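Local coordinates for protein peptide chain release factor RF2 (Thermus thermophilus, PDB 2IHR) that recognises the stop codons UGA and UAA on the ribosome and directs release of the finished polypeptide, ending translation, at residues Ala133-Arg138 against Leu189-Pro194; Gly199-Ser204 against Leu316-Val321; Leu328-Pro333 against Asp338-Asp343. One frame throughout, in Å; residues are numbered along the deposited sequence.

Contact 1 (Ala133-Arg138 against Leu189-Pro194); sequences AEMLLR and LVRPSP
M135 reaches out from helix 127-145 and lays its terminal methyl over one face of the R191 guanidinium. M135 CE lies 3.1 Å from R191 NH2 and 3.3 Å from R191 CZ, so it sits over the flat group itself, while M135 SD stays back, 3.9 Å from R191 NH1. The first torsion of M135 sets CG anti to its carbonyl carbon (chi1 -68°), and the bend at chi3 (-117°) turns CE onto that face. The same methyl also meets the strand end, with M135 CE 4.3 Å from L189 CD1. R191 comes from the opposite direction, its chain extended from CG to NE. Its polar end is claimed elsewhere on the helix: NH2 forms salt bridges with E128 and D131, which probably fix the guanidinium where M135 packs on it. Further along, L136 turns to Y314 and A206 and L137 to A167 and I169, so these leucines bind the helix to the sheet beside the contact. R138 then closes the segment by pairing NH1 with E134 OE2 at 2.8 Å, a salt bridge along one helix turn whose hydrogen bond is weak (117°). The buried area is small, 105 Å², as expected where two side chains make nearly all of it. Helix 127-145 joins the parallel strands 115-122 and 150-158, between which strand 164-172 is inserted: a beta-alpha-beta crossover, here packed against the end of strand 185-190.

Contact 2 (Gly199-Ser204 against Leu316-Val321); sequences GRRHTS and LDKNYV
R201 and D317 cross at about a right angle, and their flat groups do the same, the guanidinium and carboxylate planes being 82° apart. The salt bridge therefore lacks the coplanar, two-pronged form: R201 NE is 2.7 Å from D317 OD2, whereas OD1 of the same aspartate lies over one face of the guanidinium, 3.4 Å from R201 NH2. Bends at chi2 and chi3 (-114° and -49°) fold the arginine so that its CD comes near the carboxylate too, R201 CD standing 3.0 Å from D317 OD2. K318 also crosses R201 at about a right angle. Its aliphatic part makes the contact, with CD 3.5 Å from R201 NH2, while the like charges remain further apart, K318 NZ being 5.1 Å from R201 NH1. V190 and V315 lie against the R201 side chain, and P192 against D317, which places the pair across the strands intervening between the two segments. The site is on the surface and joins the start of strand 201-213 to the connection between strands 312-315 and 320-323. N319 and Y320 both face V315, the signature of a G1 beta bulge, so D317 and K318 belong to the loop of a bulged beta hairpin.

Contact 3 (Leu328-Pro333 against Asp338-Asp343); sequences LMRHDP and DGDLMD
L328-D332 and D340-D343 run 155° apart, nearly antiparallel, the first passing through short strand 329-330 and the second leading into helix 342-353. Between them R330 is the hub of a salt-bridge network with D332, D340 and D343. Its chain bends at chi3 (55°), and the guanidinium turns its NE edge to D332: NE and NH2 both bond the D332 carboxylate at that edge, R330 NE donating to D332 OD1 at 3.1 Å, in the guanidinium plane and nearly straight (162°). R330 NH2 also bonds D340 OD2 at 2.7 Å, approaching from above the carboxylate plane. NH1 makes weaker bonds, to the backbone O of D340 at 2.7 Å and to OD1 of D343 at 3.1 Å. Beside the network, L328 packs across D343, its CD1 touching the D343 carbonyl O. Replacing R330 with a leucine would probably leave the three carboxylates without their shared positive partner and the D340 carbonyl without this donor. N335 ND2 also hydrogen-bonds D332 OD2. D332 OD2 and D340 OD2 nevertheless stand only 4.4 Å apart. R330 is buried, and the chemistry implies that its charge probably offsets the mutual repulsion of the acids and ties strand 329-330 to the start of helix 342-353.

How the contacts relate
The contacts follow one another in series along the chain, and all reach the eight-stranded mixed sheet. Contacts 1 and 2 have centres 10 Å apart and touch through neighbouring strands 185-190 and 201-213, with probable backbone hydrogen bonds R191-H202 and L189-S204. Contact 3 lies farther off, its centre about 16 Å from that of contact 2 and 15 Å from that of contact 1; V321 and R330 pair strands 320-323 and 329-330. Helix 127-145, which carries contact 1, also receives L341 and D338 of contact 3. Contact 2 brackets the chain that carries the GGQ motif and the three-stranded sheet; its segments lie in the PCRF and RF-1 sequence ranges and on strands of the same sheet.

Contact 1 (Ala133-Arg138 against Leu189-Pro194)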
loop_
_atom_site.group_PDB
_atom_site.type_symbol
_atom_site.label_atom_id
_atom_site.label_comp_id
_atom_site.label_asym_id
_atom_site.label_seq_id
_atom_site.Cartn_x
_atom_site.Cartn_y
_atom_site.Cartn_z
ATOM N N ALA A 133 11.577 -11.497 9.849
ATOM C CA ALA A 133 10.334 -11.524 9.112
ATOM C C ALA A 133 9.117 -11.338 10.102
ATOM O O ALA A 133 8.136 -10.597 9.837
ATOM C CB ALA A 133 10.256 -12.853 8.354
ATOM N N GLU A 134 9.188 -12.001 11.248
ATOM C CA GLU A 134 8.134 -11.874 12.228
ATOM C C GLU A 134 8.109 -10.418 12.742
ATOM O O GLU A 134 7.048 -9.865 13.073
ATOM C CB GLU A 134 8.399 -12.849 13.360
ATOM C CG GLU A 134 7.273 -12.941 14.366
ATOM C CD GLU A 134 7.574 -13.976 15.406
ATOM O OE1 GLU A 134 8.201 -14.980 15.027
ATOM O OE2 GLU A 134 7.189 -13.798 16.582
ATOM N N MET A 135 9.290 -9.801 12.779
ATOM C CA MET A 135 9.420 -8.441 13.237
ATOM C C MET A 135 8.727 -7.467 12.326
ATOM O O MET A 135 8.007 -6.549 12.779
ATOM C CB MET A 135 10.894 -8.071 13.389
ATOM C CG MET A 135 11.618 -8.831 14.556
ATOM S SD MET A 135 13.161 -7.970 14.950
ATOM C CE MET A 135 14.345 -9.227 14.549
ATOM N N LEU A 136 8.950 -7.652 11.035
ATOM C CA LEU A 136 8.319 -6.812 10.045
ATOM C C LEU A 136 6.790 -7.034 10.143
ATOM O O LEU A 136 6.027 -6.067 10.034
ATOM C CB LEU A 136 8.859 -7.190 8.653
ATOM C CG LEU A 136 10.313 -6.800 8.292
ATOM C CD1 LEU A 136 10.839 -7.681 7.137
ATOM C CD2 LEU A 136 10.371 -5.313 7.896
ATOM N N LEU A 137 6.360 -8.295 10.347
ATOM C CA LEU A 137 4.933 -8.662 10.466
ATOM C C LEU A 137 4.288 -7.899 11.624
ATOM O O LEU A 137 3.185 -7.397 11.514
ATOM C CB LEU A 137 4.757 -10.167 10.761
ATOM C CG LEU A 137 3.468 -10.957 10.331
ATOM C CD1 LEU A 137 3.124 -11.986 11.392
ATOM C CD2 LEU A 137 2.299 -10.063 10.082
ATOM N N ARG A 138 4.987 -7.857 12.748
ATOM C CA ARG A 138 4.537 -7.150 13.928
ATOM C C ARG A 138 4.516 -5.635 13.578
ATOM O O ARG A 138 3.595 -4.869 13.968
ATOM C CB ARG A 138 5.533 -7.444 15.034
ATOM C CG ARG A 138 4.970 -7.555 16.437
ATOM C CD ARG A 138 5.133 -8.979 16.939
ATOM N NE ARG A 138 6.540 -9.342 17.009
ATOM C CZ ARG A 138 7.001 -10.516 17.427
ATOM N NH1 ARG A 138 6.162 -11.474 17.826
ATOM N NH2 ARG A 138 8.309 -10.726 17.442
ATOM N N LEU A 189 18.271 -6.006 8.000
ATOM C CA LEU A 189 18.459 -5.940 9.440
ATOM C C LEU A 189 19.890 -6.181 9.868
ATOM O O LEU A 189 20.511 -7.158 9.492
ATOM C CB LEU A 189 17.566 -6.983 10.121
ATOM C CG LEU A 189 17.153 -6.849 11.619
ATOM C CD1 LEU A 189 17.818 -7.944 12.408
ATOM C CD2 LEU A 189 17.464 -5.501 12.175
ATOM N N VAL A 190 20.410 -5.281 10.672
ATOM C CA VAL A 190 21.758 -5.403 11.185
ATOM C C VAL A 190 21.754 -5.276 12.707
ATOM O O VAL A 190 21.220 -4.296 13.275
ATOM C CB VAL A 190 22.645 -4.307 10.620
ATOM C CG1 VAL A 190 24.078 -4.607 10.938
ATOM C CG2 VAL A 190 22.392 -4.168 9.124
ATOM N N ARG A 191 22.331 -6.284 13.353
ATOM C CA ARG A 191 22.455 -6.342 14.814
ATOM C C ARG A 191 23.063 -7.667 15.154
ATOM O O ARG A 191 23.214 -8.538 14.286
ATOM C CB ARG A 191 21.090 -6.306 15.515
ATOM C CG ARG A 191 20.290 -7.558 15.267
ATOM C CD ARG A 191 19.025 -7.667 16.090
ATOM N NE ARG A 191 18.415 -8.959 15.807
ATOM C CZ ARG A 191 17.218 -9.333 16.231
ATOM N NH1 ARG A 191 16.485 -8.493 16.966
ATOM N NH2 ARG A 191 16.767 -10.560 15.944
ATOM N N PRO A 192 23.466 -7.825 16.410
ATOM C CA PRO A 192 24.036 -9.122 16.797
ATOM C C PRO A 192 22.839 -10.097 17.060
ATOM O O PRO A 192 21.834 -9.737 17.700
ATOM C CB PRO A 192 24.872 -8.783 18.042
ATOM C CG PRO A 192 24.261 -7.453 18.567
ATOM C CD PRO A 192 23.962 -6.729 17.270
ATOM N N SER A 193 22.943 -11.322 16.550
ATOM C CA SER A 193 21.865 -12.302 16.684
ATOM C C SER A 193 21.633 -12.904 18.060
ATOM O O SER A 193 22.577 -13.320 18.723
ATOM C CB SER A 193 22.096 -13.456 15.689
ATOM O OG SER A 193 21.157 -14.523 15.847
ATOM N N PRO A 194 20.364 -12.950 18.517
ATOM C CA PRO A 194 20.175 -13.562 19.836
ATOM C C PRO A 194 20.593 -15.031 19.746
ATOM O O PRO A 194 21.037 -15.614 20.719
ATOM C CB PRO A 194 18.672 -13.407 20.102
ATOM C CG PRO A 194 18.050 -13.195 18.715
ATOM C CD PRO A 194 19.110 -12.364 18.007
#

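Contact 2 (Gly199-Ser204 against Leu316-Val321)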
loop_
_atom_site.group_PDB
_atom_site.type_symbol
_atom_site.label_atom_id
_atom_site.label_comp_id
_atom_site.label_asym_id
_atom_site.label_seq_id
_atom_site.Cartn_x
_atom_site.Cartn_y
_atom_site.Cartn_z
ATOM N N GLY A 199 28.896 -11.966 20.232
ATOM C CA GLY A 199 28.143 -10.770 19.883
ATOM C C GLY A 199 28.452 -10.266 18.479
ATOM O O GLY A 199 28.508 -9.065 18.239
ATOM N N ARG A 200 28.649 -11.178 17.539
ATOM C CA ARG A 200 28.968 -10.801 16.175
ATOM C C ARG A 200 27.722 -10.249 15.434
ATOM O O ARG A 200 26.659 -10.895 15.432
ATOM C CB ARG A 200 29.554 -12.031 15.459
ATOM C CG ARG A 200 29.831 -11.849 13.979
ATOM C CD ARG A 200 29.447 -13.125 13.236
ATOM N NE ARG A 200 28.692 -12.845 12.010
ATOM C CZ ARG A 200 28.036 -13.774 11.315
ATOM N NH1 ARG A 200 28.048 -15.043 11.728
ATOM N NH2 ARG A 200 27.358 -13.438 10.225
ATOM N N ARG A 201 27.860 -9.060 14.829
ATOM C CA ARG A 201 26.767 -8.429 14.079
ATOM C C ARG A 201 26.349 -9.355 12.938
ATOM O O ARG A 201 27.191 -9.872 12.198
ATOM C CB ARG A 201 27.184 -7.088 13.423
ATOM C CG ARG A 201 28.153 -6.170 14.184
ATOM C CD ARG A 201 27.510 -4.815 14.640
ATOM N NE ARG A 201 26.765 -4.062 13.604
ATOM C CZ ARG A 201 27.249 -3.066 12.857
ATOM N NH1 ARG A 201 28.509 -2.673 13.002
ATOM N NH2 ARG A 201 26.459 -2.431 11.988
ATOM N N HIS A 202 25.053 -9.574 12.794
ATOM C CA HIS A 202 24.568 -10.390 11.694
ATOM C C HIS A 202 23.847 -9.450 10.760
ATOM O O HIS A 202 23.502 -8.315 11.108
ATOM C CB HIS A 202 23.597 -11.476 12.154
ATOM C CG HIS A 202 24.266 -12.705 12.693
ATOM N ND1 HIS A 202 25.286 -12.649 13.624
ATOM C CD2 HIS A 202 24.024 -14.020 12.478
ATOM C CE1 HIS A 202 25.640 -13.879 13.959
ATOM N NE2 HIS A 202 24.890 -14.730 13.280
ATOM N N THR A 203 23.647 -9.924 9.549
ATOM C CA THR A 203 22.954 -9.146 8.558
ATOM C C THR A 203 21.905 -10.109 8.098
ATOM O O THR A 203 22.207 -11.270 7.885
ATOM C CB THR A 203 23.899 -8.736 7.442
ATOM O OG1 THR A 203 24.993 -7.975 8.009
ATOM C CG2 THR A 203 23.156 -7.912 6.417
ATOM N N SER A 204 20.666 -9.636 7.997
ATOM C CA SER A 204 19.553 -10.494 7.635
ATOM C C SER A 204 18.689 -9.768 6.652
ATOM O O SER A 204 18.767 -8.534 6.542
ATOM C CB SER A 204 18.717 -10.816 8.863
ATOM O OG SER A 204 19.443 -11.558 9.814
ATOM N N LEU A 316 20.147 -1.645 14.184
ATOM C CA LEU A 316 19.899 -1.507 15.594
ATOM C C LEU A 316 20.989 -1.262 16.611
ATOM O O LEU A 316 20.738 -0.580 17.595
ATOM C CB LEU A 316 19.038 -2.696 16.005
ATOM C CG LEU A 316 17.888 -3.036 15.008
ATOM C CD1 LEU A 316 16.982 -4.008 15.685
ATOM C CD2 LEU A 316 17.027 -1.825 14.524
ATOM N N ASP A 317 22.180 -1.793 16.415
ATOM C CA ASP A 317 23.257 -1.535 17.369
ATOM C C ASP A 317 23.813 -0.133 17.200
ATOM O O ASP A 317 24.656 0.293 17.982
ATOM C CB ASP A 317 24.402 -2.515 17.176
ATOM C CG ASP A 317 24.649 -2.804 15.720
ATOM O OD1 ASP A 317 24.745 -1.845 14.917
ATOM O OD2 ASP A 317 24.735 -3.993 15.375
ATOM N N LYS A 318 23.373 0.576 16.169
ATOM C CA LYS A 318 23.845 1.931 15.925
ATOM C C LYS A 318 22.635 2.856 15.913
ATOM O O LYS A 318 22.719 4.011 15.538
ATOM C CB LYS A 318 24.636 1.986 14.598
ATOM C CG LYS A 318 25.989 1.287 14.727
ATOM C CD LYS A 318 26.506 0.719 13.410
ATOM C CE LYS A 318 28.010 0.981 13.209
ATOM N NZ LYS A 318 28.270 2.357 12.593
ATOM N N ASN A 319 21.485 2.309 16.275
ATOM C CA ASN A 319 20.255 3.082 16.421
ATOM C C ASN A 319 19.698 3.992 15.375
ATOM O O ASN A 319 19.378 5.147 15.657
ATOM C CB ASN A 319 20.318 3.912 17.707
ATOM C CG ASN A 319 20.310 3.069 18.938
ATOM O OD1 ASN A 319 20.327 3.585 20.048
ATOM N ND2 ASN A 319 20.276 1.753 18.756
ATOM N N TYR A 320 19.517 3.475 14.183
ATOM C CA TYR A 320 18.924 4.267 13.120
ATOM C C TYR A 320 18.290 3.304 12.118
ATOM O O TYR A 320 18.652 2.106 12.051
ATOM C CB TYR A 320 19.978 5.168 12.435
ATOM C CG TYR A 320 21.018 4.430 11.611
ATOM C CD1 TYR A 320 20.840 4.211 10.262
ATOM C CD2 TYR A 320 22.179 3.953 12.193
ATOM C CE1 TYR A 320 21.788 3.556 9.511
ATOM C CE2 TYR A 320 23.123 3.294 11.464
ATOM C CZ TYR A 320 22.938 3.100 10.103
ATOM O OH TYR A 320 23.946 2.501 9.329
ATOM N N VAL A 321 17.312 3.842 11.388
ATOM C CA VAL A 321 16.581 3.172 10.315
ATOM C C VAL A 321 16.802 4.133 9.147
ATOM O O VAL A 321 16.646 5.325 9.290
ATOM C CB VAL A 321 15.108 3.049 10.631
ATOM C CG1 VAL A 321 14.321 2.876 9.362
ATOM C CG2 VAL A 321 14.927 1.815 11.544
#

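Contact 3 (Leu328-Pro333 against Asp338-Asp343)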
loop_
_atom_site.group_PDB
_atom_site.type_symbol
_atom_site.label_atom_id
_atom_site.label_comp_id
_atom_site.label_asym_id
_atom_site.label_seq_id
_atom_site.Cartn_x
_atom_site.Cartn_y
_atom_site.Cartn_z
ATOM N N LEU A 328 15.402 9.307 3.833
ATOM C CA LEU A 328 14.893 9.614 5.180
ATOM C C LEU A 328 15.598 8.812 6.238
ATOM O O LEU A 328 15.612 7.587 6.188
ATOM C CB LEU A 328 13.420 9.271 5.254
ATOM C CG LEU A 328 12.403 10.053 6.103
ATOM C CD1 LEU A 328 11.142 9.245 6.162
ATOM C CD2 LEU A 328 12.863 10.299 7.468
ATOM N N MET A 329 16.208 9.481 7.197
ATOM C CA MET A 329 16.872 8.737 8.248
ATOM C C MET A 329 16.222 9.081 9.595
ATOM O O MET A 329 16.055 10.255 9.929
ATOM C CB MET A 329 18.374 9.047 8.254
ATOM C CG MET A 329 18.928 9.279 9.623
ATOM S SD MET A 329 20.458 8.476 9.843
ATOM C CE MET A 329 21.387 9.675 10.720
ATOM N N ARG A 330 15.860 8.041 10.342
ATOM C CA ARG A 330 15.216 8.136 11.665
ATOM C C ARG A 330 16.082 7.516 12.761
ATOM O O ARG A 330 16.621 6.428 12.584
ATOM C CB ARG A 330 13.857 7.399 11.645
ATOM C CG ARG A 330 12.799 8.154 10.928
ATOM C CD ARG A 330 11.442 7.629 11.192
ATOM N NE ARG A 330 11.067 7.557 12.610
ATOM C CZ ARG A 330 9.862 7.174 13.031
ATOM N NH1 ARG A 330 8.902 6.839 12.170
ATOM N NH2 ARG A 330 9.619 7.083 14.314
ATOM N N HIS A 331 16.162 8.184 13.911
ATOM C CA HIS A 331 16.981 7.703 15.021
ATOM C C HIS A 331 16.293 6.875 16.086
ATOM O O HIS A 331 16.928 6.444 17.052
ATOM C CB HIS A 331 17.686 8.873 15.676
ATOM C CG HIS A 331 19.014 9.174 15.058
ATOM N ND1 HIS A 331 19.198 10.188 14.130
ATOM C CD2 HIS A 331 20.207 8.530 15.165
ATOM C CE1 HIS A 331 20.449 10.154 13.699
ATOM N NE2 HIS A 331 21.079 9.157 14.310
ATOM N N ASP A 332 15.012 6.605 15.871
ATOM C CA ASP A 332 14.195 5.846 16.809
ATOM C C ASP A 332 13.639 4.579 16.168
ATOM O O ASP A 332 12.408 4.414 15.999
ATOM C CB ASP A 332 13.046 6.750 17.264
ATOM C CG ASP A 332 12.328 7.416 16.085
ATOM O OD1 ASP A 332 12.996 7.812 15.068
ATOM O OD2 ASP A 332 11.094 7.555 16.201
ATOM N N PRO A 333 14.526 3.665 15.785
ATOM C CA PRO A 333 14.052 2.438 15.170
ATOM C C PRO A 333 13.035 1.705 16.021
ATOM O O PRO A 333 12.195 0.947 15.511
ATOM C CB PRO A 333 15.359 1.646 14.942
ATOM C CG PRO A 333 16.292 2.237 15.987
ATOM C CD PRO A 333 15.985 3.680 15.874
ATOM N N ASP A 338 7.411 -0.270 15.751
ATOM C CA ASP A 338 6.220 -0.511 16.492
ATOM C C ASP A 338 4.975 0.048 15.778
ATOM O O ASP A 338 3.885 0.143 16.355
ATOM C CB ASP A 338 6.470 0.094 17.860
ATOM C CG ASP A 338 5.276 0.050 18.756
ATOM O OD1 ASP A 338 4.811 -1.041 19.181
ATOM O OD2 ASP A 338 4.829 1.156 19.023
ATOM N N GLY A 339 5.156 0.424 14.512
ATOM C CA GLY A 339 4.066 0.908 13.721
ATOM C C GLY A 339 4.185 2.315 13.186
ATOM O O GLY A 339 3.611 2.661 12.125
ATOM N N ASP A 340 4.911 3.168 13.886
ATOM C CA ASP A 340 4.978 4.547 13.415
ATOM C C ASP A 340 5.721 4.668 12.058
ATOM O O ASP A 340 6.928 4.970 12.014
ATOM C CB ASP A 340 5.613 5.365 14.535
ATOM C CG ASP A 340 5.973 6.790 14.129
ATOM O OD1 ASP A 340 5.238 7.394 13.275
ATOM O OD2 ASP A 340 6.994 7.294 14.695
ATOM N N LEU A 341 4.981 4.485 10.961
ATOM C CA LEU A 341 5.543 4.528 9.609
ATOM C C LEU A 341 5.216 5.689 8.672
ATOM O O LEU A 341 5.864 5.867 7.614
ATOM C CB LEU A 341 5.107 3.278 8.862
ATOM C CG LEU A 341 5.429 1.936 9.461
ATOM C CD1 LEU A 341 4.832 0.803 8.566
ATOM C CD2 LEU A 341 6.910 1.877 9.661
ATOM N N MET A 342 4.224 6.483 9.028
ATOM C CA MET A 342 3.797 7.521 8.127
ATOM C C MET A 342 4.816 8.369 7.418
ATOM O O MET A 342 4.685 8.627 6.227
ATOM C CB MET A 342 2.779 8.415 8.826
ATOM C CG MET A 342 1.444 7.728 9.060
ATOM S SD MET A 342 0.748 6.904 7.584
ATOM C CE MET A 342 0.963 8.121 6.307
ATOM N N ASP A 343 5.834 8.822 8.117
ATOM C CA ASP A 343 6.797 9.705 7.475
ATOM C C ASP A 343 7.667 8.990 6.461
ATOM O O ASP A 343 8.176 9.613 5.520
ATOM C CB ASP A 343 7.633 10.446 8.540
ATOM C CG ASP A 343 8.620 9.543 9.304
ATOM O OD1 ASP A 343 8.395 8.316 9.473
ATOM O OD2 ASP A 343 9.652 10.102 9.770
#